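Local coordinates for protein putative phosphomethylpyrimidine kinase (Bacteroides thetaiotaomicron, PDB 3MBH) that binds pyridoxal and probably phosphorylates it with ATP, as a kinase of the ribokinase superfamily, at residues L41-L46 with P89-I94; E149-Y152 with P157-A160; T185-H190 with K195-A200; Y199-N202 with R207-K210; A244-T249 with Q284-E289. All blocks are in the same frame, centred on the assembly; numbering follows the deposited sequence.

Contact 1. Residues L41-L46 with P89-I94; sequences LPTAVL and PRQIQI
T43 and Q91 make the contact almost by themselves, through one polar bond and one close side-chain approach. The hydrogen bond runs from Q91 NE2 to T43 O over 2.9 Å and is nearly straight, 165° at the hydrogen. It lands on a lone pair in the carbonyl plane, and the oxygen lies in the plane of the Q91 amide, so both flat groups are used in their preferred directions. The van der Waals part falls to the other branch of the same amide: Q91 OE1 rests 3.2 Å from T43 CB and 3.4 Å from T43 CG2, the two side chains crossing at about a right angle. Beyond CG the glutamine is extended (chi2 -168°), which carries its amide from helix 91-102 to the chain at T43, leading into strand 44-46. Around the pair, Q91 OE1 accepts from G87 N, Q91 NE2 also meets T61 OG1, and T43 OG1 bonds to Y85 O. L46, three residues past T43, touches the bound pyridoxal. With its oxygen taking a backbone N-H and its nitrogen giving to a carbonyl, the buried Q91 amide is fixed against flipping and ties the helix to the strand leading into the substrate pocket.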
# COMPACT_ATOMS: atom_id res chain seq x y z
N LEU A 41 -9.65 -29.27 -8.90
CA LEU A 41 -10.23 -30.58 -9.21
C LEU A 41 -11.70 -30.31 -9.50
O LEU A 41 -12.51 -30.34 -8.61
CB LEU A 41 -10.11 -31.55 -8.05
CG LEU A 41 -10.56 -32.99 -8.32
CD1 LEU A 41 -9.77 -33.57 -9.50
CD2 LEU A 41 -10.41 -33.83 -7.04
N PRO A 42 -12.04 -30.03 -10.76
CA PRO A 42 -13.34 -29.52 -11.10
C PRO A 42 -14.43 -30.60 -11.05
O PRO A 42 -14.21 -31.70 -11.53
CB PRO A 42 -13.15 -28.97 -12.53
CG PRO A 42 -12.03 -29.83 -13.09
CD PRO A 42 -11.13 -30.07 -11.94
N THR A 43 -15.56 -30.28 -10.41
CA THR A 43 -16.63 -31.24 -10.15
C THR A 43 -17.68 -31.26 -11.26
O THR A 43 -18.43 -32.26 -11.40
CB THR A 43 -17.29 -30.94 -8.82
OG1 THR A 43 -17.81 -29.59 -8.86
CG2 THR A 43 -16.23 -31.08 -7.61
N ALA A 44 -17.73 -30.17 -12.02
CA ALA A 44 -18.76 -29.93 -13.02
C ALA A 44 -18.37 -28.69 -13.79
O ALA A 44 -17.62 -27.87 -13.29
CB ALA A 44 -20.16 -29.72 -12.40
N VAL A 45 -18.91 -28.56 -14.99
CA VAL A 45 -18.85 -27.33 -15.79
C VAL A 45 -20.24 -26.77 -16.03
O VAL A 45 -21.12 -27.48 -16.50
CB VAL A 45 -18.12 -27.56 -17.09
CG1 VAL A 45 -18.22 -26.31 -18.03
CG2 VAL A 45 -16.66 -27.81 -16.74
N LEU A 46 -20.44 -25.51 -15.68
CA LEU A 46 -21.71 -24.84 -15.90
C LEU A 46 -21.52 -23.49 -16.58
O LEU A 46 -20.53 -22.81 -16.33
CB LEU A 46 -22.47 -24.65 -14.55
CG LEU A 46 -22.78 -25.87 -13.64
CD1 LEU A 46 -21.60 -26.28 -12.74
CD2 LEU A 46 -24.00 -25.56 -12.73
N PRO A 89 -23.86 -37.43 -6.63
CA PRO A 89 -23.64 -38.15 -5.37
C PRO A 89 -22.46 -39.12 -5.35
O PRO A 89 -21.95 -39.45 -4.27
CB PRO A 89 -24.97 -38.87 -5.12
CG PRO A 89 -25.95 -38.11 -6.01
CD PRO A 89 -25.20 -37.62 -7.18
N ARG A 90 -22.05 -39.60 -6.52
CA ARG A 90 -20.90 -40.49 -6.65
C ARG A 90 -19.57 -39.78 -6.25
O ARG A 90 -18.59 -40.42 -5.94
CB ARG A 90 -20.81 -41.03 -8.08
CG ARG A 90 -21.91 -42.00 -8.40
CD ARG A 90 -22.11 -42.34 -9.87
NE ARG A 90 -22.76 -41.21 -10.57
CZ ARG A 90 -22.20 -40.49 -11.53
NH1 ARG A 90 -21.01 -40.79 -12.02
NH2 ARG A 90 -22.90 -39.51 -12.09
N GLN A 91 -19.55 -38.47 -6.28
CA GLN A 91 -18.34 -37.74 -5.98
C GLN A 91 -17.98 -37.79 -4.52
O GLN A 91 -16.82 -37.68 -4.19
CB GLN A 91 -18.42 -36.27 -6.44
CG GLN A 91 -18.63 -36.18 -7.94
CD GLN A 91 -18.45 -34.79 -8.50
OE1 GLN A 91 -18.11 -33.86 -7.77
NE2 GLN A 91 -18.73 -34.63 -9.80
N ILE A 92 -18.94 -38.02 -3.64
CA ILE A 92 -18.60 -37.96 -2.23
C ILE A 92 -17.52 -38.99 -1.89
O ILE A 92 -16.52 -38.66 -1.28
CB ILE A 92 -19.79 -38.06 -1.30
CG1 ILE A 92 -20.46 -36.67 -1.20
CG2 ILE A 92 -19.29 -38.54 0.13
CD1 ILE A 92 -21.34 -36.26 -2.49
N GLN A 93 -17.67 -40.19 -2.39
CA GLN A 93 -16.71 -41.25 -2.05
C GLN A 93 -15.37 -41.08 -2.76
O GLN A 93 -14.33 -41.40 -2.22
CB GLN A 93 -17.30 -42.63 -2.30
CG GLN A 93 -18.09 -43.18 -1.15
CD GLN A 93 -17.28 -43.31 0.19
OE1 GLN A 93 -16.11 -43.72 0.22
NE2 GLN A 93 -17.93 -42.93 1.26
N ILE A 94 -15.42 -40.59 -3.97
CA ILE A 94 -14.19 -40.24 -4.72
C ILE A 94 -13.41 -39.18 -3.96
O ILE A 94 -12.17 -39.26 -3.78
CB ILE A 94 -14.48 -39.76 -6.16
CG1 ILE A 94 -15.10 -40.92 -6.95
CG2 ILE A 94 -13.17 -39.26 -6.82
CD1 ILE A 94 -15.77 -40.54 -8.29

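Contact 2. Residues E149-Y152 with P157-A160; sequences ELFY and PYKA
The F151 ring lies against the backbone of P157-K159, which passes over one of its faces. K159 N sits 3.5 Å above the ring plane, offset toward the rim; P157 O comes within 3.5 Å of F151 CD1, and K159 O within 3.3 Å of F151 CE2. No hydrogen bond joins the two segments, so packing of the ring on the backbone and the aromatic pair carry the join. Y158 supplies that pair, offset edge-to-face: the edge of F151 is turned toward the face of Y158, with ring centroids 5.8 Å apart and planes at 74°. The Y158 torsion, CG anti to the backbone N (chi1 -177°), lays its ring on L147 and T148 of helix 147-154, where only CD1 nears F151 CD2. At the far end of the F151 ring, CZ touches K159 CB at 3.9 Å. The opposite face of F151 is backed by L150 CD2, 4.1 Å above the ring centre, so the phenyl group is held between its helix neighbour and the loop. An alanine at F151 would remove that filling and is likely to leave the 157-159 backbone without support and the Y158 ring without its aromatic partner. Further out, Y170 of helix 164-176 meets F151 edge-to-face and also packs on L150. The ring thus sits where helix 147-154, the loop following it and helix 164-176 come together.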
# COMPACT_ATOMS: atom_id res chain seq x y z
N GLU A 149 -28.22 -25.84 5.33
CA GLU A 149 -27.36 -26.99 5.21
C GLU A 149 -27.17 -27.65 6.57
O GLU A 149 -27.11 -28.88 6.66
CB GLU A 149 -26.02 -26.57 4.59
CG GLU A 149 -26.18 -26.18 3.17
CD GLU A 149 -25.06 -25.34 2.59
OE1 GLU A 149 -24.22 -24.77 3.34
OE2 GLU A 149 -25.03 -25.30 1.35
N LEU A 150 -27.19 -26.86 7.63
CA LEU A 150 -27.07 -27.42 8.97
C LEU A 150 -28.20 -28.38 9.27
O LEU A 150 -28.00 -29.48 9.81
CB LEU A 150 -27.08 -26.33 10.06
CG LEU A 150 -27.30 -26.89 11.48
CD1 LEU A 150 -26.00 -27.30 12.08
CD2 LEU A 150 -27.98 -25.93 12.31
N PHE A 151 -29.42 -27.95 8.98
CA PHE A 151 -30.55 -28.80 9.31
C PHE A 151 -30.60 -30.03 8.38
O PHE A 151 -30.91 -31.13 8.83
CB PHE A 151 -31.84 -28.00 9.32
CG PHE A 151 -31.96 -27.08 10.50
CD1 PHE A 151 -32.11 -27.60 11.78
CD2 PHE A 151 -31.89 -25.72 10.35
CE1 PHE A 151 -32.19 -26.77 12.86
CE2 PHE A 151 -31.98 -24.87 11.45
CZ PHE A 151 -32.12 -25.40 12.69
N TYR A 152 -30.22 -29.87 7.11
CA TYR A 152 -30.09 -31.05 6.22
C TYR A 152 -29.04 -32.04 6.75
O TYR A 152 -29.28 -33.24 6.81
CB TYR A 152 -29.76 -30.62 4.79
CG TYR A 152 -31.00 -30.22 4.01
CD1 TYR A 152 -32.02 -31.15 3.74
CD2 TYR A 152 -31.17 -28.92 3.54
CE1 TYR A 152 -33.16 -30.76 3.02
CE2 TYR A 152 -32.30 -28.53 2.86
CZ TYR A 152 -33.29 -29.45 2.60
OH TYR A 152 -34.39 -29.04 1.89
N PRO A 157 -35.88 -30.74 10.73
CA PRO A 157 -36.55 -29.75 9.89
C PRO A 157 -35.97 -28.36 10.12
O PRO A 157 -35.56 -28.03 11.24
CB PRO A 157 -38.01 -29.79 10.36
CG PRO A 157 -38.11 -30.88 11.35
CD PRO A 157 -36.76 -31.32 11.76
N TYR A 158 -35.94 -27.58 9.04
CA TYR A 158 -35.46 -26.21 9.05
C TYR A 158 -36.17 -25.42 10.11
O TYR A 158 -37.39 -25.50 10.24
CB TYR A 158 -35.66 -25.56 7.66
CG TYR A 158 -35.11 -24.15 7.61
CD1 TYR A 158 -33.75 -23.94 7.39
CD2 TYR A 158 -35.91 -23.05 7.86
CE1 TYR A 158 -33.21 -22.66 7.40
CE2 TYR A 158 -35.37 -21.75 7.86
CZ TYR A 158 -34.03 -21.57 7.62
OH TYR A 158 -33.45 -20.31 7.64
N LYS A 159 -35.43 -24.63 10.87
CA LYS A 159 -36.04 -23.77 11.90
C LYS A 159 -35.32 -22.41 11.85
O LYS A 159 -34.10 -22.35 11.98
CB LYS A 159 -35.88 -24.48 13.25
CG LYS A 159 -36.48 -23.83 14.46
CD LYS A 159 -36.26 -24.74 15.71
CE LYS A 159 -36.93 -24.21 16.97
NZ LYS A 159 -36.34 -22.95 17.52
N ALA A 160 -36.07 -21.32 11.65
CA ALA A 160 -35.43 -19.98 11.60
C ALA A 160 -35.18 -19.33 12.96
O ALA A 160 -34.37 -18.43 13.06
CB ALA A 160 -36.25 -19.04 10.71

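Contact 3. Residues T185-H190 with K195-A200; sequences TSVPVH and KTSVYA
V187 and S197 face each other as the antiparallel hydrogen-bonded pair at the heart of the hairpin formed by strands 181-189 and 195-202. V187 N gives to S197 O at 3.0 Å, and S197 N to V187 O at 2.8 Å. Beside them T196 CA makes a CA-H...O contact with V187 O. On the same face the methyls of V187 lie obliquely against the Y199 ring: CG2 meets Y199 CD1 at 3.7 Å and CG1 meets Y199 CE1 equally closely, the side chains crossing at about a right angle. L167 of helix 164-176 packs over both, and the Y199 hydroxyl bonds to D164.

The two segments are far from antiparallel, their axes 125° apart, and direct bonding is interrupted at S186 and beyond P188. S186 has positive backbone angles (62°/39°), and its N bonds to water 1 instead of to S197 O. T196 OG1 reaches the same water at 2.8 Å. Water 2 bonds to P188 O and to S197 OG, a side chain modelled in two conformers, and weakly to Y199 OH. Water 3 takes the V189 N-H and lies between it and K195 O. V189 CG2 still rests on K195 CB at 3.9 Å, while the K195 ammonium leads away to a salt bridge with E192.

Past S186 the strands bond again, Y199 pairing with I184; at the two interruptions, waters satisfy the N-H groups of S186 and V189.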
# COMPACT_ATOMS: atom_id res chain seq x y z
N THR A 185 -23.17 -20.39 9.05
CA THR A 185 -23.43 -19.06 8.53
C THR A 185 -24.94 -18.83 8.28
O THR A 185 -25.76 -19.71 8.37
CB THR A 185 -22.69 -18.81 7.25
OG1 THR A 185 -23.39 -19.46 6.17
CG2 THR A 185 -21.25 -19.28 7.36
N SER A 186 -25.28 -17.59 8.00
CA SER A 186 -26.61 -17.19 7.59
C SER A 186 -27.68 -17.45 8.64
O SER A 186 -28.81 -17.85 8.29
CB SER A 186 -26.99 -17.89 6.28
OG SER A 186 -25.86 -17.93 5.42
N VAL A 187 -27.34 -17.21 9.91
CA VAL A 187 -28.30 -17.34 10.98
C VAL A 187 -29.07 -16.01 11.13
O VAL A 187 -28.49 -14.96 11.29
CB VAL A 187 -27.64 -17.72 12.30
CG1 VAL A 187 -28.75 -17.91 13.41
CG2 VAL A 187 -26.77 -19.00 12.12
N PRO A 188 -30.40 -16.07 11.07
CA PRO A 188 -31.19 -14.85 11.30
C PRO A 188 -31.02 -14.24 12.69
O PRO A 188 -30.70 -14.92 13.68
CB PRO A 188 -32.61 -15.33 11.16
CG PRO A 188 -32.54 -16.53 10.26
CD PRO A 188 -31.23 -17.19 10.59
N VAL A 189 -31.26 -12.95 12.77
CA VAL A 189 -31.11 -12.25 14.01
C VAL A 189 -32.50 -11.83 14.45
O VAL A 189 -33.24 -11.16 13.72
CB VAL A 189 -30.19 -11.04 13.87
CG1 VAL A 189 -30.09 -10.25 15.22
CG2 VAL A 189 -28.83 -11.49 13.35
N HIS A 190 -32.85 -12.25 15.65
CA HIS A 190 -34.15 -11.91 16.22
C HIS A 190 -34.38 -10.39 16.23
O HIS A 190 -33.53 -9.61 16.74
CB HIS A 190 -34.25 -12.46 17.65
CG HIS A 190 -35.62 -12.35 18.23
ND1 HIS A 190 -36.71 -12.97 17.64
CD2 HIS A 190 -36.09 -11.67 19.29
CE1 HIS A 190 -37.79 -12.69 18.34
NE2 HIS A 190 -37.44 -11.90 19.35
N LYS A 195 -30.05 -8.19 9.26
CA LYS A 195 -28.81 -8.75 9.76
C LYS A 195 -28.75 -10.25 9.70
O LYS A 195 -29.75 -10.94 9.72
CB LYS A 195 -28.54 -8.27 11.20
CG LYS A 195 -28.37 -6.76 11.30
CD LYS A 195 -27.89 -6.36 12.67
CE LYS A 195 -27.67 -4.85 12.74
NZ LYS A 195 -27.28 -4.43 14.10
N THR A 196 -27.51 -10.71 9.70
CA THR A 196 -27.15 -12.08 9.73
C THR A 196 -26.12 -12.28 10.86
O THR A 196 -25.41 -11.32 11.25
CB THR A 196 -26.56 -12.48 8.33
OG1 THR A 196 -26.53 -13.87 8.23
CG2 THR A 196 -25.14 -11.98 8.14
N SER A 197 -26.10 -13.49 11.42
CA SER A 197 -25.03 -13.91 12.33
C SER A 197 -24.32 -15.17 11.83
O SER A 197 -24.85 -15.93 11.01
CB SER A 197 -25.52 -14.09 13.77
OG SER A 197 -26.76 -14.76 13.78
N VAL A 198 -23.08 -15.33 12.31
CA VAL A 198 -22.27 -16.49 12.07
C VAL A 198 -21.90 -17.01 13.46
O VAL A 198 -21.58 -16.23 14.37
CB VAL A 198 -20.99 -16.16 11.27
CG1 VAL A 198 -20.07 -17.40 11.16
CG2 VAL A 198 -21.32 -15.58 9.84
N TYR A 199 -22.00 -18.31 13.65
CA TYR A 199 -21.67 -18.98 14.90
C TYR A 199 -20.55 -19.97 14.59
O TYR A 199 -20.46 -20.46 13.45
CB TYR A 199 -22.87 -19.70 15.45
CG TYR A 199 -23.96 -18.82 15.99
CD1 TYR A 199 -24.85 -18.15 15.14
CD2 TYR A 199 -24.14 -18.70 17.38
CE1 TYR A 199 -25.88 -17.35 15.69
CE2 TYR A 199 -25.16 -17.94 17.91
CZ TYR A 199 -26.01 -17.25 17.08
OH TYR A 199 -27.03 -16.53 17.67
N ALA A 200 -19.64 -20.21 15.54
CA ALA A 200 -18.53 -21.15 15.33
C ALA A 200 -18.13 -21.81 16.64
O ALA A 200 -18.34 -21.28 17.77
CB ALA A 200 -17.33 -20.45 14.72
O HOH W 1 -23.93 -14.89 7.79
O HOH W 2 -28.60 -14.77 15.33
O HOH W 3 -31.99 -11.61 10.56

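Contact 4. Residues Y199-N202 with R207-K210; sequences YAYN and RYWK
W209 N gives to A200 O at 2.8 Å and A200 N returns the bond to W209 O at 2.9 Å, one closed pair of the antiparallel register. The next pair runs from N202 N to R207 O and from R207 N to N202 O at 3.1 Å. Between and beyond these lie the non-hydrogen-bonded pairs Y201-Y208 and Y199-K210, where CA-H groups take over: Y208 CA points a hydrogen at A200 O, 3.2 Å away.

These are the strands of a beta hairpin, 195-202 and 207-213, closed by a four-residue turn within the mixed central sheet of the ribokinase-like fold. On the face bearing Y199, Y201, Y208 and K210, Y201 CD1 hangs 3.3 Å over the Y208 ring toward its rim. These two rings are inclined at 37°, with centroids 4.5 Å apart. K210 runs fully extended alongside Y199, its near-trans chi1 of 175° setting CG over the tyrosine face in a CH-pi contact, 4.2 Å from the centroid. The K210 ammonium then salt-bridges D164, while Y201 OH bonds to N206 and the Y208 ring takes a cation-pi contact from K168.

On the A200 and W209 face, the two CB atoms pack and the indole leans on L241, P242 and L245 of helix 241-257. The same face meets a neighbouring subunit: its F260 meets R207 in a cation-pi contact, and its R257 packs against W209.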
# COMPACT_ATOMS: atom_id res chain seq x y z
N TYR A 199 -22.00 -18.31 13.65
CA TYR A 199 -21.67 -18.98 14.90
C TYR A 199 -20.55 -19.97 14.59
O TYR A 199 -20.46 -20.46 13.45
CB TYR A 199 -22.87 -19.70 15.45
CG TYR A 199 -23.96 -18.82 15.99
CD1 TYR A 199 -24.85 -18.15 15.14
CD2 TYR A 199 -24.14 -18.70 17.38
CE1 TYR A 199 -25.88 -17.35 15.69
CE2 TYR A 199 -25.16 -17.94 17.91
CZ TYR A 199 -26.01 -17.25 17.08
OH TYR A 199 -27.03 -16.53 17.67
N ALA A 200 -19.64 -20.21 15.54
CA ALA A 200 -18.53 -21.15 15.33
C ALA A 200 -18.13 -21.81 16.64
O ALA A 200 -18.34 -21.28 17.77
CB ALA A 200 -17.33 -20.45 14.72
N TYR A 201 -17.54 -22.98 16.49
CA TYR A 201 -17.04 -23.76 17.60
C TYR A 201 -15.67 -24.34 17.23
O TYR A 201 -15.44 -24.76 16.12
CB TYR A 201 -18.04 -24.83 17.97
CG TYR A 201 -17.52 -25.79 18.97
CD1 TYR A 201 -17.36 -25.41 20.27
CD2 TYR A 201 -17.18 -27.09 18.61
CE1 TYR A 201 -16.84 -26.26 21.21
CE2 TYR A 201 -16.68 -27.97 19.53
CZ TYR A 201 -16.53 -27.55 20.84
OH TYR A 201 -16.05 -28.37 21.79
N ASN A 202 -14.74 -24.31 18.17
CA ASN A 202 -13.41 -24.90 18.00
C ASN A 202 -13.30 -25.92 19.12
O ASN A 202 -13.27 -25.56 20.31
CB ASN A 202 -12.30 -23.84 18.11
CG ASN A 202 -10.97 -24.33 17.63
OD1 ASN A 202 -10.77 -25.53 17.48
ND2 ASN A 202 -10.06 -23.43 17.38
N ARG A 207 -14.10 -23.49 22.52
CA ARG A 207 -14.63 -22.13 22.50
C ARG A 207 -15.72 -21.97 21.43
O ARG A 207 -15.65 -22.59 20.38
CB ARG A 207 -13.50 -21.09 22.31
CG ARG A 207 -12.53 -21.01 23.47
CD ARG A 207 -11.60 -19.85 23.30
NE ARG A 207 -10.61 -19.74 24.35
CZ ARG A 207 -9.44 -20.39 24.36
NH1 ARG A 207 -9.08 -21.25 23.40
NH2 ARG A 207 -8.60 -20.17 25.35
N TYR A 208 -16.69 -21.12 21.74
CA TYR A 208 -17.83 -20.77 20.88
C TYR A 208 -17.79 -19.29 20.54
O TYR A 208 -17.58 -18.47 21.43
CB TYR A 208 -19.15 -21.05 21.62
CG TYR A 208 -19.39 -22.49 21.92
CD1 TYR A 208 -18.88 -23.09 23.09
CD2 TYR A 208 -20.19 -23.27 21.08
CE1 TYR A 208 -19.10 -24.43 23.36
CE2 TYR A 208 -20.41 -24.59 21.35
CZ TYR A 208 -19.85 -25.18 22.47
OH TYR A 208 -20.12 -26.51 22.68
N TRP A 209 -18.03 -18.94 19.29
CA TRP A 209 -17.95 -17.58 18.82
C TRP A 209 -19.20 -17.18 18.09
O TRP A 209 -19.80 -18.00 17.43
CB TRP A 209 -16.79 -17.43 17.84
CG TRP A 209 -15.51 -17.82 18.43
CD1 TRP A 209 -14.91 -19.04 18.35
CD2 TRP A 209 -14.68 -17.02 19.28
NE1 TRP A 209 -13.75 -19.04 19.10
CE2 TRP A 209 -13.58 -17.79 19.64
CE3 TRP A 209 -14.76 -15.71 19.74
CZ2 TRP A 209 -12.56 -17.31 20.48
CZ3 TRP A 209 -13.75 -15.23 20.56
CH2 TRP A 209 -12.68 -16.05 20.93
N LYS A 210 -19.52 -15.90 18.12
CA LYS A 210 -20.58 -15.35 17.32
C LYS A 210 -20.17 -13.99 16.73
O LYS A 210 -19.50 -13.17 17.38
CB LYS A 210 -21.81 -15.19 18.22
CG LYS A 210 -23.03 -14.49 17.59
CD LYS A 210 -24.17 -14.42 18.63
CE LYS A 210 -25.41 -13.67 18.16
NZ LYS A 210 -26.53 -13.71 19.20

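Contact 5. Residues A244-T249 with Q284-E289; sequences ALDRAT and QMASYE
The carboxylate of D246 is gripped on both faces and at its rim by the loop A286-S287. A286 N reaches OD1 at 2.8 Å from above the plane, 47° out of it. From the opposite face S287 OG meets OD2 in a very short bond of 2.5 Å, 38° out of plane; the hydroxyl has a second partner in P242 O. At the rim S287 N uses the syn lone pair of OD1 at 3.1 Å and makes a weak, longer bond to OD2. OD1 therefore accepts from two successive backbone N-H groups, which would tend to favour the charged form of the buried acid. The S287 hydroxyl, between its own N and carbonyl carbon (chi1 51°), is turned back toward the helix. M285, a selenomethionine modelled in two conformers, in one of them brings CG to 3.4 Å from D246 OD2, the side chains crossing at about a right angle. An asparagine at D246 would put an NH2 in place of one acceptor oxygen and would probably leave a loop N-H without its mate. S287 O turns outward to R257 of a neighbouring subunit. An acid near the start of helix 241-257 thus fastens the C-terminal tail just where it enters strand 288-290, which adds antiparallel to 207-213 in the ribokinase-like alpha/beta fold.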
# COMPACT_ATOMS: atom_id res chain seq x y z
N ALA A 244 -10.32 -15.15 11.67
CA ALA A 244 -10.80 -15.65 10.37
C ALA A 244 -12.23 -15.23 10.14
O ALA A 244 -12.57 -14.72 9.07
CB ALA A 244 -10.68 -17.18 10.28
N LEU A 245 -13.07 -15.43 11.14
CA LEU A 245 -14.46 -14.97 11.08
C LEU A 245 -14.63 -13.46 10.78
O LEU A 245 -15.52 -13.06 10.01
CB LEU A 245 -15.16 -15.28 12.43
CG LEU A 245 -15.32 -16.75 12.84
CD1 LEU A 245 -16.03 -16.86 14.26
CD2 LEU A 245 -16.02 -17.55 11.81
N ASP A 246 -13.81 -12.63 11.43
CA ASP A 246 -13.83 -11.17 11.19
C ASP A 246 -13.36 -10.81 9.80
O ASP A 246 -14.03 -10.03 9.11
CB ASP A 246 -12.99 -10.45 12.25
CG ASP A 246 -13.75 -10.34 13.58
OD1 ASP A 246 -14.90 -9.83 13.53
OD2 ASP A 246 -13.25 -10.75 14.64
N ARG A 247 -12.26 -11.41 9.36
CA ARG A 247 -11.76 -11.16 8.02
C ARG A 247 -12.80 -11.54 6.98
O ARG A 247 -13.05 -10.77 6.05
CB ARG A 247 -10.46 -11.91 7.77
CG ARG A 247 -9.34 -11.41 8.61
CD ARG A 247 -7.97 -12.02 8.22
NE ARG A 247 -7.53 -11.60 6.90
CZ ARG A 247 -6.47 -12.10 6.28
NH1 ARG A 247 -5.74 -13.05 6.85
NH2 ARG A 247 -6.14 -11.61 5.08
N ALA A 248 -13.41 -12.73 7.11
CA ALA A 248 -14.40 -13.24 6.13
C ALA A 248 -15.66 -12.37 6.09
O ALA A 248 -16.07 -11.94 5.02
CB ALA A 248 -14.77 -14.69 6.37
N THR A 249 -16.21 -12.02 7.25
CA THR A 249 -17.42 -11.23 7.29
C THR A 249 -17.21 -9.79 6.79
O THR A 249 -18.05 -9.23 6.09
CB THR A 249 -18.09 -11.30 8.68
OG1 THR A 249 -17.16 -10.95 9.72
CG2 THR A 249 -18.66 -12.76 8.93
N GLN A 284 -10.55 -4.75 12.57
CA GLN A 284 -10.94 -4.56 13.96
C GLN A 284 -11.92 -5.67 14.24
O GLN A 284 -12.72 -6.03 13.40
CB GLN A 284 -11.53 -3.16 14.27
CG GLN A 284 -12.42 -3.07 15.56
CD GLN A 284 -12.90 -1.65 15.88
OE1 GLN A 284 -12.55 -0.69 15.16
NE2 GLN A 284 -13.66 -1.50 16.97
N MSE A 285 -11.84 -6.23 15.43
CA MSE A 285 -12.61 -7.39 15.73
C MSE A 285 -14.04 -7.11 16.14
O MSE A 285 -14.32 -6.23 16.93
CB MSE A 285 -11.88 -8.23 16.76
CG MSE A 285 -10.71 -8.99 16.10
SE MSE A 285 -10.00 -10.33 17.30
CE MSE A 285 -10.72 -11.82 16.39
N ALA A 286 -14.94 -7.91 15.59
CA ALA A 286 -16.36 -7.87 15.91
C ALA A 286 -16.83 -9.21 16.56
O ALA A 286 -17.80 -9.23 17.31
CB ALA A 286 -17.10 -7.56 14.67
N SER A 287 -16.14 -10.30 16.32
CA SER A 287 -16.49 -11.59 16.91
C SER A 287 -16.41 -11.62 18.45
O SER A 287 -15.59 -10.93 19.09
CB SER A 287 -15.62 -12.70 16.28
OG SER A 287 -14.26 -12.33 16.34
N TYR A 288 -17.32 -12.36 19.07
CA TYR A 288 -17.26 -12.49 20.49
C TYR A 288 -17.58 -13.85 20.98
O TYR A 288 -18.29 -14.65 20.33
CB TYR A 288 -18.12 -11.43 21.18
CG TYR A 288 -19.56 -11.48 20.87
CD1 TYR A 288 -20.05 -10.88 19.72
CD2 TYR A 288 -20.45 -12.09 21.74
CE1 TYR A 288 -21.41 -10.92 19.40
CE2 TYR A 288 -21.84 -12.12 21.46
CZ TYR A 288 -22.30 -11.52 20.29
OH TYR A 288 -23.65 -11.54 19.99
N GLU A 289 -17.04 -14.11 22.15
CA GLU A 289 -17.07 -15.47 22.67
C GLU A 289 -18.41 -15.65 23.36
O GLU A 289 -18.86 -14.74 24.05
CB GLU A 289 -15.89 -15.72 23.64
CG GLU A 289 -15.96 -17.08 24.29
CD GLU A 289 -14.64 -17.56 24.92
OE1 GLU A 289 -13.72 -16.77 25.14
OE2 GLU A 289 -14.54 -18.78 25.17

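Overall arrangement
Along the chain the five contacts follow one another without nesting. Contact 1 closes a span of 42 residues between its segments, by the pyridoxal pocket; its centre lies about 30 Å from that of contact 4, across the chain's centre. Contact 2 folds the loop after helix 147-154 back on it and touches contact 3 through A160 and P188. Contacts 3 and 4 are successive hairpins sharing Y199 and A200, so strand 195-202 serves both. Contact 5 closes a 34-residue excursion between helix 241-257 and the C-terminal strand, whose Y288 O probably accepts from K210 N of contact 4, while L245 and T249 pack on V198 of contact 3. Contacts 4 and 5 both meet the same neighbouring subunit.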